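Local coordinates for hypothetical protein, similar to alpha-acetolactate decarboxylase (Staphylococcus aureus subsp. aureus, PDB 1XV2), which probably catalyses the zinc-dependent decarboxylation of alpha-acetolactate to acetoin, at residues Y118-H123 against E194-V199; Q152-A157 against F179-R184; L21-A26 against P134-L139; T41-D46 against D71-Y76. One frame throughout, in Å; residues are numbered along the deposited sequence.

Contact 1. Residues Y118-H123 against E194-V199; sequences YGTFKH and EVDDVV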
# COMPACT_ATOMS: atom_id res chain seq x y z
N TYR A 118 5.35 -21.34 -16.80
CA TYR A 118 4.75 -22.63 -17.12
C TYR A 118 5.64 -23.53 -17.98
O TYR A 118 6.24 -23.07 -18.94
CB TYR A 118 3.42 -22.43 -17.84
CG TYR A 118 2.80 -23.75 -18.26
CD1 TYR A 118 2.19 -24.58 -17.32
CD2 TYR A 118 2.94 -24.22 -19.57
CE1 TYR A 118 1.73 -25.84 -17.66
CE2 TYR A 118 2.48 -25.48 -19.92
CZ TYR A 118 1.88 -26.29 -18.97
OH TYR A 118 1.47 -27.56 -19.31
N GLY A 119 5.68 -24.81 -17.63
CA GLY A 119 6.48 -25.76 -18.38
C GLY A 119 6.94 -26.90 -17.49
O GLY A 119 6.23 -27.31 -16.57
N THR A 120 8.14 -27.42 -17.77
CA THR A 120 8.69 -28.51 -16.98
C THR A 120 9.73 -28.00 -15.99
O THR A 120 10.52 -27.10 -16.30
CB THR A 120 9.34 -29.58 -17.88
OG1 THR A 120 10.33 -28.96 -18.72
CG2 THR A 120 8.28 -30.24 -18.76
N PHE A 121 9.74 -28.57 -14.79
CA PHE A 121 10.68 -28.17 -13.76
C PHE A 121 11.51 -29.35 -13.32
O PHE A 121 10.97 -30.39 -12.93
CB PHE A 121 9.93 -27.61 -12.55
CG PHE A 121 9.18 -26.35 -12.85
CD1 PHE A 121 9.80 -25.11 -12.71
CD2 PHE A 121 7.87 -26.39 -13.31
CE1 PHE A 121 9.12 -23.93 -13.02
CE2 PHE A 121 7.18 -25.22 -13.62
CZ PHE A 121 7.81 -23.99 -13.48
N LYS A 122 12.83 -29.20 -13.40
CA LYS A 122 13.74 -30.26 -13.00
C LYS A 122 13.58 -30.52 -11.51
O LYS A 122 13.63 -31.66 -11.06
CB LYS A 122 15.19 -29.86 -13.28
CG LYS A 122 15.44 -29.42 -14.71
CD LYS A 122 16.93 -29.23 -14.97
CE LYS A 122 17.68 -30.55 -14.89
NZ LYS A 122 19.10 -30.41 -15.30
N HIS A 123 13.37 -29.44 -10.76
CA HIS A 123 13.20 -29.54 -9.32
C HIS A 123 12.14 -28.55 -8.83
O HIS A 123 12.06 -27.43 -9.31
CB HIS A 123 14.54 -29.25 -8.63
CG HIS A 123 14.47 -29.26 -7.14
ND1 HIS A 123 14.04 -30.35 -6.41
CD2 HIS A 123 14.81 -28.31 -6.23
CE1 HIS A 123 14.11 -30.07 -5.12
NE2 HIS A 123 14.57 -28.84 -4.98
N GLU A 194 13.91 -25.40 -9.97
CA GLU A 194 14.87 -25.38 -11.06
C GLU A 194 14.08 -25.66 -12.34
O GLU A 194 13.44 -26.71 -12.46
CB GLU A 194 15.94 -26.46 -10.86
CG GLU A 194 16.89 -26.61 -12.03
CD GLU A 194 18.07 -27.52 -11.72
OE1 GLU A 194 17.84 -28.67 -11.28
OE2 GLU A 194 19.23 -27.08 -11.91
N VAL A 195 14.12 -24.73 -13.28
CA VAL A 195 13.39 -24.90 -14.53
C VAL A 195 14.13 -25.78 -15.53
O VAL A 195 15.35 -25.74 -15.62
CB VAL A 195 13.12 -23.54 -15.21
CG1 VAL A 195 12.25 -22.67 -14.30
CG2 VAL A 195 14.44 -22.83 -15.52
N ASP A 196 13.37 -26.59 -16.26
CA ASP A 196 13.95 -27.45 -17.28
C ASP A 196 13.70 -26.68 -18.57
O ASP A 196 14.63 -26.22 -19.24
CB ASP A 196 13.25 -28.80 -17.35
CG ASP A 196 13.88 -29.73 -18.38
OD1 ASP A 196 14.23 -29.27 -19.48
OD2 ASP A 196 14.03 -30.94 -18.08
N ASP A 197 12.42 -26.55 -18.91
CA ASP A 197 12.01 -25.82 -20.10
C ASP A 197 10.68 -25.16 -19.77
O ASP A 197 9.68 -25.84 -19.54
CB ASP A 197 11.84 -26.78 -21.28
CG ASP A 197 11.75 -26.06 -22.61
OD1 ASP A 197 10.94 -25.11 -22.73
OD2 ASP A 197 12.48 -26.44 -23.54
N VAL A 198 10.67 -23.83 -19.74
CA VAL A 198 9.46 -23.09 -19.42
C VAL A 198 9.31 -21.80 -20.21
O VAL A 198 10.22 -21.39 -20.94
CB VAL A 198 9.42 -22.69 -17.93
CG1 VAL A 198 9.46 -23.93 -17.05
CG2 VAL A 198 10.60 -21.78 -17.62
N VAL A 199 8.15 -21.17 -20.06
CA VAL A 199 7.85 -19.90 -20.70
C VAL A 199 7.51 -18.95 -19.56
O VAL A 199 6.75 -19.32 -18.66
CB VAL A 199 6.63 -20.01 -21.65
CG1 VAL A 199 6.26 -18.62 -22.18
CG2 VAL A 199 6.95 -20.94 -22.80
O HOH W 1 19.73 -27.54 -14.87
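The carbonyl oxygen of T120 takes two backbone N-H groups from one face of its plane, D196 N at 2.9 Å and D197 N, longer, at 3.3 Å. The N-H of the same residue also turns to this strand, T120 N donating to D197 O at 2.8 Å. The hydroxyl of T120 adds a second bond to that oxygen: with OG1 set between N and the carbonyl carbon (chi1 56°), it turns back to D197 O. Two residues facing one make this a classic beta bulge in the antiparallel pairing of 118-123 with 194-199, and a second one follows where K122 and H123 both face E194. There H123 N reaches E194 O in its carbonyl plane, on a lone pair, whereas the K122 N bond to the same oxygen is weak. Each bulge falls at a corner of the chain that carries the extra residue, at D196-D197 in one and at K122 in the other, within a curled antiparallel sheet. On the buried side, V198 CG1 sits over one face of the F121 ring, 4.2 Å from its centroid, and V195 CG1 touches F121 CE1 at 3.6 Å. K122 lays its aliphatic chain across E194 and D196; its NZ bonds Q92, and a water links it, weakly on the glutamate side, to E194 OE2.

Contact 2. Residues Q152-A157 against F179-R184; sequences QDIRGA and FADDER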
# COMPACT_ATOMS: atom_id res chain seq x y z
N GLN A 152 10.46 -33.83 -8.88
CA GLN A 152 11.48 -33.70 -9.92
C GLN A 152 10.86 -33.94 -11.29
O GLN A 152 10.00 -34.81 -11.45
CB GLN A 152 12.59 -34.73 -9.69
CG GLN A 152 13.23 -34.67 -8.32
CD GLN A 152 14.19 -35.83 -8.07
OE1 GLN A 152 14.79 -35.93 -7.00
NE2 GLN A 152 14.32 -36.71 -9.06
N ASP A 153 11.29 -33.17 -12.28
CA ASP A 153 10.79 -33.31 -13.64
C ASP A 153 9.27 -33.32 -13.65
O ASP A 153 8.64 -34.27 -14.12
CB ASP A 153 11.33 -34.60 -14.25
CG ASP A 153 12.84 -34.69 -14.17
OD1 ASP A 153 13.52 -33.81 -14.75
OD2 ASP A 153 13.35 -35.63 -13.52
N ILE A 154 8.69 -32.26 -13.11
CA ILE A 154 7.24 -32.13 -13.02
C ILE A 154 6.78 -30.99 -13.92
O ILE A 154 7.47 -29.98 -14.08
CB ILE A 154 6.83 -31.85 -11.56
CG1 ILE A 154 5.31 -31.91 -11.41
CG2 ILE A 154 7.35 -30.49 -11.12
CD1 ILE A 154 4.84 -31.84 -9.96
N ARG A 155 5.60 -31.16 -14.51
CA ARG A 155 5.05 -30.14 -15.38
C ARG A 155 3.92 -29.41 -14.65
O ARG A 155 3.02 -30.03 -14.08
CB ARG A 155 4.53 -30.78 -16.67
CG ARG A 155 4.11 -29.80 -17.75
CD ARG A 155 3.74 -30.53 -19.03
NE ARG A 155 3.04 -29.67 -19.97
CZ ARG A 155 2.47 -30.11 -21.10
NH1 ARG A 155 2.53 -31.40 -21.42
NH2 ARG A 155 1.85 -29.25 -21.90
N GLY A 156 3.99 -28.08 -14.65
CA GLY A 156 2.98 -27.29 -13.98
C GLY A 156 3.18 -25.81 -14.20
O GLY A 156 3.87 -25.40 -15.14
N ALA A 157 2.60 -24.99 -13.33
CA ALA A 157 2.72 -23.55 -13.47
C ALA A 157 2.96 -22.87 -12.14
O ALA A 157 2.39 -23.24 -11.11
CB ALA A 157 1.46 -22.99 -14.11
N PHE A 179 2.83 -22.79 -6.66
CA PHE A 179 2.88 -23.72 -7.77
C PHE A 179 1.71 -24.69 -7.78
O PHE A 179 1.16 -25.02 -6.73
CB PHE A 179 4.19 -24.52 -7.70
CG PHE A 179 4.32 -25.58 -8.77
CD1 PHE A 179 4.70 -25.23 -10.06
CD2 PHE A 179 4.07 -26.91 -8.47
CE1 PHE A 179 4.83 -26.21 -11.05
CE2 PHE A 179 4.20 -27.90 -9.46
CZ PHE A 179 4.58 -27.54 -10.75
N ALA A 180 1.33 -25.13 -8.97
CA ALA A 180 0.25 -26.10 -9.16
C ALA A 180 0.64 -26.93 -10.38
O ALA A 180 0.85 -26.38 -11.47
CB ALA A 180 -1.09 -25.40 -9.40
N ASP A 181 0.75 -28.24 -10.19
CA ASP A 181 1.13 -29.12 -11.29
C ASP A 181 -0.06 -29.39 -12.20
O ASP A 181 -1.22 -29.31 -11.78
CB ASP A 181 1.72 -30.42 -10.74
CG ASP A 181 0.67 -31.40 -10.25
OD1 ASP A 181 -0.39 -30.97 -9.73
OD2 ASP A 181 0.91 -32.63 -10.36
N ASP A 182 0.23 -29.70 -13.46
CA ASP A 182 -0.79 -29.98 -14.46
C ASP A 182 -1.79 -31.03 -13.99
O ASP A 182 -2.98 -30.92 -14.27
CB ASP A 182 -0.13 -30.45 -15.76
CG ASP A 182 0.40 -29.29 -16.59
OD1 ASP A 182 0.82 -28.27 -16.00
OD2 ASP A 182 0.39 -29.39 -17.84
N GLU A 183 -1.31 -32.03 -13.26
CA GLU A 183 -2.18 -33.08 -12.75
C GLU A 183 -3.13 -32.59 -11.66
O GLU A 183 -4.00 -33.34 -11.21
CB GLU A 183 -1.36 -34.25 -12.20
CG GLU A 183 -0.63 -35.06 -13.24
CD GLU A 183 0.04 -36.28 -12.64
OE1 GLU A 183 0.69 -37.04 -13.38
OE2 GLU A 183 -0.09 -36.47 -11.41
N ARG A 184 -2.97 -31.34 -11.23
CA ARG A 184 -3.80 -30.77 -10.17
C ARG A 184 -3.80 -31.74 -8.99
O ARG A 184 -4.86 -32.10 -8.47
CB ARG A 184 -5.25 -30.59 -10.65
CG ARG A 184 -5.44 -30.16 -12.09
CD ARG A 184 -5.33 -28.66 -12.30
NE ARG A 184 -3.96 -28.18 -12.26
CZ ARG A 184 -3.56 -27.02 -12.76
NH1 ARG A 184 -4.43 -26.21 -13.36
NH2 ARG A 184 -2.29 -26.66 -12.68
O HOH W 2 1.64 -32.64 -13.75
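With CG of F179 swung anti to its backbone nitrogen (chi1 177°), the phenyl ring reaches back across the neighbouring strand and lies along G156 and A157. I154 has CG1 in the same setting (chi1 -172°), and its extended chain brings CD1 to the ring edge, near the ring plane, 4.0 Å from F179 CE2. The same methyl also touches D181 CB at 3.5 Å, the two side chains crossing at about a right angle. G156 lets the strands close in: its CA lies 3.6 Å from F179 CZ and 3.7 Å from D181 CA.

Strands 154-163 and 174-181 form a beta hairpin of the curled antiparallel sheet, and these residues lie at its open end. A157 and A180 are a hydrogen-bonded pair, with A157 N to A180 O at 2.9 Å and A180 N returning to A157 O; G156 and D181 are the non-hydrogen-bonded pair beside them. Where the second strand ends, D182 N donates almost straight (171°) to R155 O, and a type I turn runs from D181 to R184. The backbone bond from R184 N to D181 O closes it, and R184 NE and NH2 grip the same oxygen side-on.

At the surface, D182 OD2 lies over one face of the R155 guanidinium, 3.4 Å from R155 NE, a salt bridge of charge alone because no N-H points at the oxygen. Y118 OH hydrogen-bonds both R155 NE and D182 OD2, joining the pair from strand 113-118.

Contact 3. Residues L21-A26 against P134-L139; sequences LLEGTA and PPYTRL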
# COMPACT_ATOMS: atom_id res chain seq x y z
N LEU A 21 -3.68 -12.39 12.64
CA LEU A 21 -5.08 -12.22 12.27
C LEU A 21 -5.38 -13.15 11.10
O LEU A 21 -5.31 -12.76 9.94
CB LEU A 21 -5.36 -10.76 11.89
CG LEU A 21 -5.42 -9.80 13.09
CD1 LEU A 21 -4.05 -9.68 13.72
CD2 LEU A 21 -5.90 -8.44 12.63
N LEU A 22 -5.73 -14.39 11.44
CA LEU A 22 -6.00 -15.40 10.43
C LEU A 22 -7.47 -15.65 10.08
O LEU A 22 -7.77 -16.56 9.32
CB LEU A 22 -5.34 -16.71 10.87
CG LEU A 22 -3.93 -16.56 11.44
CD1 LEU A 22 -3.34 -17.93 11.74
CD2 LEU A 22 -3.05 -15.80 10.46
N GLU A 23 -8.37 -14.84 10.63
CA GLU A 23 -9.79 -15.01 10.32
C GLU A 23 -10.08 -14.80 8.84
O GLU A 23 -9.54 -13.90 8.21
CB GLU A 23 -10.64 -14.04 11.15
CG GLU A 23 -10.92 -14.50 12.57
CD GLU A 23 -11.83 -13.54 13.33
OE1 GLU A 23 -12.81 -13.05 12.74
OE2 GLU A 23 -11.56 -13.29 14.52
N GLY A 24 -10.94 -15.65 8.27
CA GLY A 24 -11.30 -15.50 6.87
C GLY A 24 -12.17 -14.26 6.78
O GLY A 24 -13.18 -14.17 7.47
N THR A 25 -11.80 -13.31 5.92
CA THR A 25 -12.57 -12.08 5.81
C THR A 25 -13.11 -11.79 4.42
O THR A 25 -13.83 -10.81 4.21
CB THR A 25 -11.73 -10.88 6.27
OG1 THR A 25 -10.51 -10.85 5.51
CG2 THR A 25 -11.40 -11.01 7.74
N ALA A 26 -12.74 -12.63 3.46
CA ALA A 26 -13.20 -12.48 2.09
C ALA A 26 -13.46 -13.87 1.52
O ALA A 26 -12.85 -14.85 1.95
CB ALA A 26 -12.17 -11.74 1.25
N PRO A 134 -8.47 -21.12 16.06
CA PRO A 134 -8.56 -20.00 17.00
C PRO A 134 -8.64 -20.47 18.45
O PRO A 134 -9.19 -21.54 18.74
CB PRO A 134 -9.82 -19.27 16.55
CG PRO A 134 -10.67 -20.36 16.00
CD PRO A 134 -9.68 -21.19 15.21
N PRO A 135 -8.07 -19.69 19.39
CA PRO A 135 -7.37 -18.41 19.21
C PRO A 135 -6.09 -18.56 18.40
O PRO A 135 -5.32 -19.51 18.60
CB PRO A 135 -7.11 -17.96 20.64
CG PRO A 135 -6.88 -19.26 21.34
CD PRO A 135 -8.01 -20.11 20.80
N TYR A 136 -5.84 -17.62 17.50
CA TYR A 136 -4.66 -17.65 16.64
C TYR A 136 -3.39 -17.08 17.28
O TYR A 136 -3.45 -16.36 18.28
CB TYR A 136 -4.95 -16.88 15.35
CG TYR A 136 -6.09 -17.45 14.55
CD1 TYR A 136 -6.04 -18.75 14.05
CD2 TYR A 136 -7.22 -16.68 14.28
CE1 TYR A 136 -7.10 -19.28 13.30
CE2 TYR A 136 -8.28 -17.19 13.52
CZ TYR A 136 -8.21 -18.49 13.04
OH TYR A 136 -9.24 -18.99 12.29
N THR A 137 -2.25 -17.42 16.69
CA THR A 137 -0.95 -16.94 17.14
C THR A 137 -0.26 -16.36 15.92
O THR A 137 -0.82 -16.37 14.82
CB THR A 137 -0.07 -18.08 17.68
OG1 THR A 137 0.24 -18.99 16.62
CG2 THR A 137 -0.77 -18.83 18.81
N ARG A 138 0.96 -15.85 16.10
CA ARG A 138 1.71 -15.29 14.98
C ARG A 138 1.96 -16.40 13.97
O ARG A 138 2.32 -17.52 14.33
CB ARG A 138 3.02 -14.68 15.48
CG ARG A 138 2.82 -13.59 16.53
CD ARG A 138 4.13 -12.90 16.87
NE ARG A 138 4.64 -12.12 15.75
CZ ARG A 138 4.10 -10.98 15.32
NH1 ARG A 138 3.03 -10.48 15.92
NH2 ARG A 138 4.63 -10.34 14.28
N LEU A 139 1.76 -16.08 12.69
CA LEU A 139 1.92 -17.05 11.61
C LEU A 139 3.29 -17.73 11.54
O LEU A 139 3.42 -18.81 10.95
CB LEU A 139 1.60 -16.38 10.28
CG LEU A 139 1.41 -17.33 9.09
CD1 LEU A 139 0.34 -18.36 9.43
CD2 LEU A 139 1.00 -16.53 7.86
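L22 is packed directly onto the ring of Y136, its CB standing over the centre of one face, 3.7 Å from the centroid and only 4° off the ring normal. This CH-pi contact is the tight part of the interface. The leucine continues along the same face toward the root of the tyrosine: with CG beside its own backbone nitrogen (chi1 -43°), L22 CD1 comes to 3.6 Å from Y136 CD1. P134 of the tyrosine's own segment has its CA over the centre of the opposite face, so the ring is held flat between a leucine and a proline, the latter followed by a cis peptide bond to P135.

Away from this sandwich the packing thins. Of the E23 side chain CG meets the ring, in plane at its edge, 3.9 Å from Y136 CE2, and the backbone N of E23 lies near the same carbon; the carboxylate turns elsewhere, to T218 and N216. On the other flank L22 CD2 and L139 CD1 are 4.4 Å apart, barely in touch. T137, at the exposed side, offers little more than its carbonyl oxygen, 4.3 Å from L22 CD1; its hydroxyl is bonded to D141.

Neither segment forms a regular helix or strand, and van der Waals contact carries their interface. The loop 21-26 leads from helix 14-18 to strand 26-27, whereas the loop 134-139 lies between strand 120-127 and helix 140-143. Helix 14-18 packs against both, L17 touching L22 and L139, while T43, in the turn after strand 37-42, meets Y136.

Contact 4. Residues T41-D46 against D71-Y76; sequences TLTGSD and DEKVPY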
# COMPACT_ATOMS: atom_id res chain seq x y z
N THR A 41 -4.50 -17.99 0.87
CA THR A 41 -4.59 -19.07 1.83
C THR A 41 -5.99 -19.00 2.41
O THR A 41 -6.73 -18.05 2.13
CB THR A 41 -3.53 -18.93 2.94
OG1 THR A 41 -3.70 -20.00 3.88
CG2 THR A 41 -3.66 -17.58 3.65
N LEU A 42 -6.38 -20.01 3.19
CA LEU A 42 -7.72 -20.02 3.76
C LEU A 42 -7.74 -19.60 5.22
O LEU A 42 -6.71 -19.31 5.81
CB LEU A 42 -8.33 -21.42 3.62
CG LEU A 42 -8.42 -21.98 2.20
CD1 LEU A 42 -9.08 -23.34 2.24
CD2 LEU A 42 -9.21 -21.02 1.31
N THR A 43 -8.94 -19.56 5.80
CA THR A 43 -9.10 -19.18 7.20
C THR A 43 -8.10 -19.97 8.05
O THR A 43 -7.88 -21.15 7.81
CB THR A 43 -10.54 -19.46 7.68
OG1 THR A 43 -11.46 -18.72 6.87
CG2 THR A 43 -10.71 -19.05 9.13
N GLY A 44 -7.49 -19.29 9.02
CA GLY A 44 -6.51 -19.93 9.88
C GLY A 44 -5.20 -20.15 9.13
O GLY A 44 -4.30 -20.84 9.62
N SER A 45 -5.11 -19.53 7.96
CA SER A 45 -3.94 -19.64 7.08
C SER A 45 -3.81 -21.11 6.70
O SER A 45 -2.71 -21.66 6.66
CB SER A 45 -2.67 -19.17 7.78
OG SER A 45 -1.60 -19.08 6.84
N ASP A 46 -4.95 -21.72 6.42
CA ASP A 46 -4.99 -23.12 6.05
C ASP A 46 -4.55 -23.38 4.61
O ASP A 46 -5.24 -23.01 3.66
CB ASP A 46 -6.39 -23.69 6.27
CG ASP A 46 -6.54 -25.10 5.72
OD1 ASP A 46 -5.62 -25.93 5.93
OD2 ASP A 46 -7.57 -25.38 5.07
N ASP A 71 -17.09 -20.63 -1.69
CA ASP A 71 -17.58 -19.98 -0.48
C ASP A 71 -16.55 -19.96 0.65
O ASP A 71 -16.81 -19.38 1.71
CB ASP A 71 -18.85 -20.67 -0.01
CG ASP A 71 -18.62 -22.11 0.41
OD1 ASP A 71 -18.08 -22.88 -0.40
OD2 ASP A 71 -18.97 -22.46 1.56
N GLU A 72 -15.41 -20.60 0.45
CA GLU A 72 -14.37 -20.62 1.48
C GLU A 72 -13.89 -19.20 1.71
O GLU A 72 -13.88 -18.39 0.78
CB GLU A 72 -13.19 -21.51 1.05
CG GLU A 72 -13.55 -22.97 0.84
CD GLU A 72 -14.08 -23.26 -0.55
OE1 GLU A 72 -14.39 -22.30 -1.29
OE2 GLU A 72 -14.18 -24.45 -0.91
N LYS A 73 -13.50 -18.89 2.94
CA LYS A 73 -13.02 -17.55 3.26
C LYS A 73 -11.49 -17.47 3.29
O LYS A 73 -10.82 -18.46 3.55
CB LYS A 73 -13.60 -17.11 4.61
CG LYS A 73 -15.10 -16.84 4.58
CD LYS A 73 -15.63 -16.35 5.92
CE LYS A 73 -15.56 -17.44 6.99
NZ LYS A 73 -16.19 -17.00 8.28
N VAL A 74 -10.96 -16.28 3.01
CA VAL A 74 -9.52 -16.06 3.00
C VAL A 74 -9.16 -14.83 3.84
O VAL A 74 -9.88 -13.84 3.85
CB VAL A 74 -8.99 -15.84 1.56
CG1 VAL A 74 -9.35 -17.04 0.70
CG2 VAL A 74 -9.58 -14.58 0.97
N PRO A 75 -8.03 -14.90 4.57
CA PRO A 75 -7.57 -13.79 5.41
C PRO A 75 -6.59 -12.87 4.68
O PRO A 75 -6.38 -11.73 5.07
CB PRO A 75 -6.91 -14.51 6.57
CG PRO A 75 -6.23 -15.64 5.88
CD PRO A 75 -7.29 -16.13 4.89
N TYR A 76 -6.00 -13.40 3.60
CA TYR A 76 -5.04 -12.66 2.79
C TYR A 76 -4.95 -13.24 1.38
O TYR A 76 -4.74 -14.44 1.21
CB TYR A 76 -3.65 -12.71 3.44
CG TYR A 76 -2.58 -12.00 2.63
CD1 TYR A 76 -2.80 -10.73 2.11
CD2 TYR A 76 -1.34 -12.61 2.39
CE1 TYR A 76 -1.82 -10.07 1.37
CE2 TYR A 76 -0.35 -11.95 1.66
CZ TYR A 76 -0.59 -10.69 1.15
OH TYR A 76 0.38 -10.03 0.42
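Strand 37-42 reaches its end against the short strand 73-74, where L42 and V74 come together with CA atoms 4.4 Å apart. Regular strand pairing is lacking here; the polar part of the contact centres on K73 O, and both its bonds are weak. T43 N lies 3.1 Å from K73 O in a bent hydrogen bond (127°), and T43 OG1 adds the second at 3.4 Å. The hydroxyl gets there because OG1 sits beside the backbone nitrogen of its own residue (chi1 -59°), and T43 and K73 point the same way, side by side. L42 CA also directs a C-H at K73 O.

The chain then folds back through the tight turn 42-46, a hairpin connection to strand 48-52 with a G1 bulge in which S45 and D46 both face L42. Strand 73-74 itself pairs with 26-27, so the contact joins that small two-stranded sheet to the larger mixed one. Apolar atoms fill the junction: L42 CD2 lies 4.0 Å from both V74 CG1 and E72 CB, and the ring of P75 packs on T41, its CG 3.9 Å from T41 CG2. V74 CG1 and P75 CD bury T41 O, which has no polar partner in the model.

Overall arrangement
Following the chain from the N terminus, 21-26 opens the long loop that contact 3 closes at 134-139. Nested within it, contact 4 closes a shorter loop between 41-46 and 71-76, and the two touch through backbone bonds from G44 to L22 and V74 to A26. Before contact 3 has closed, 118-123 opens contact 1, so those two cross along the sequence although their centres lie about 34 Å apart. Contact 2 closes a hairpin inside the loop that contact 1 completes at 194-199. Contacts 1 and 2 tie together the curled antiparallel sheet; contacts 3 and 4 join the loops and small sheet beside the mixed sheet, across the molecule from contact 1.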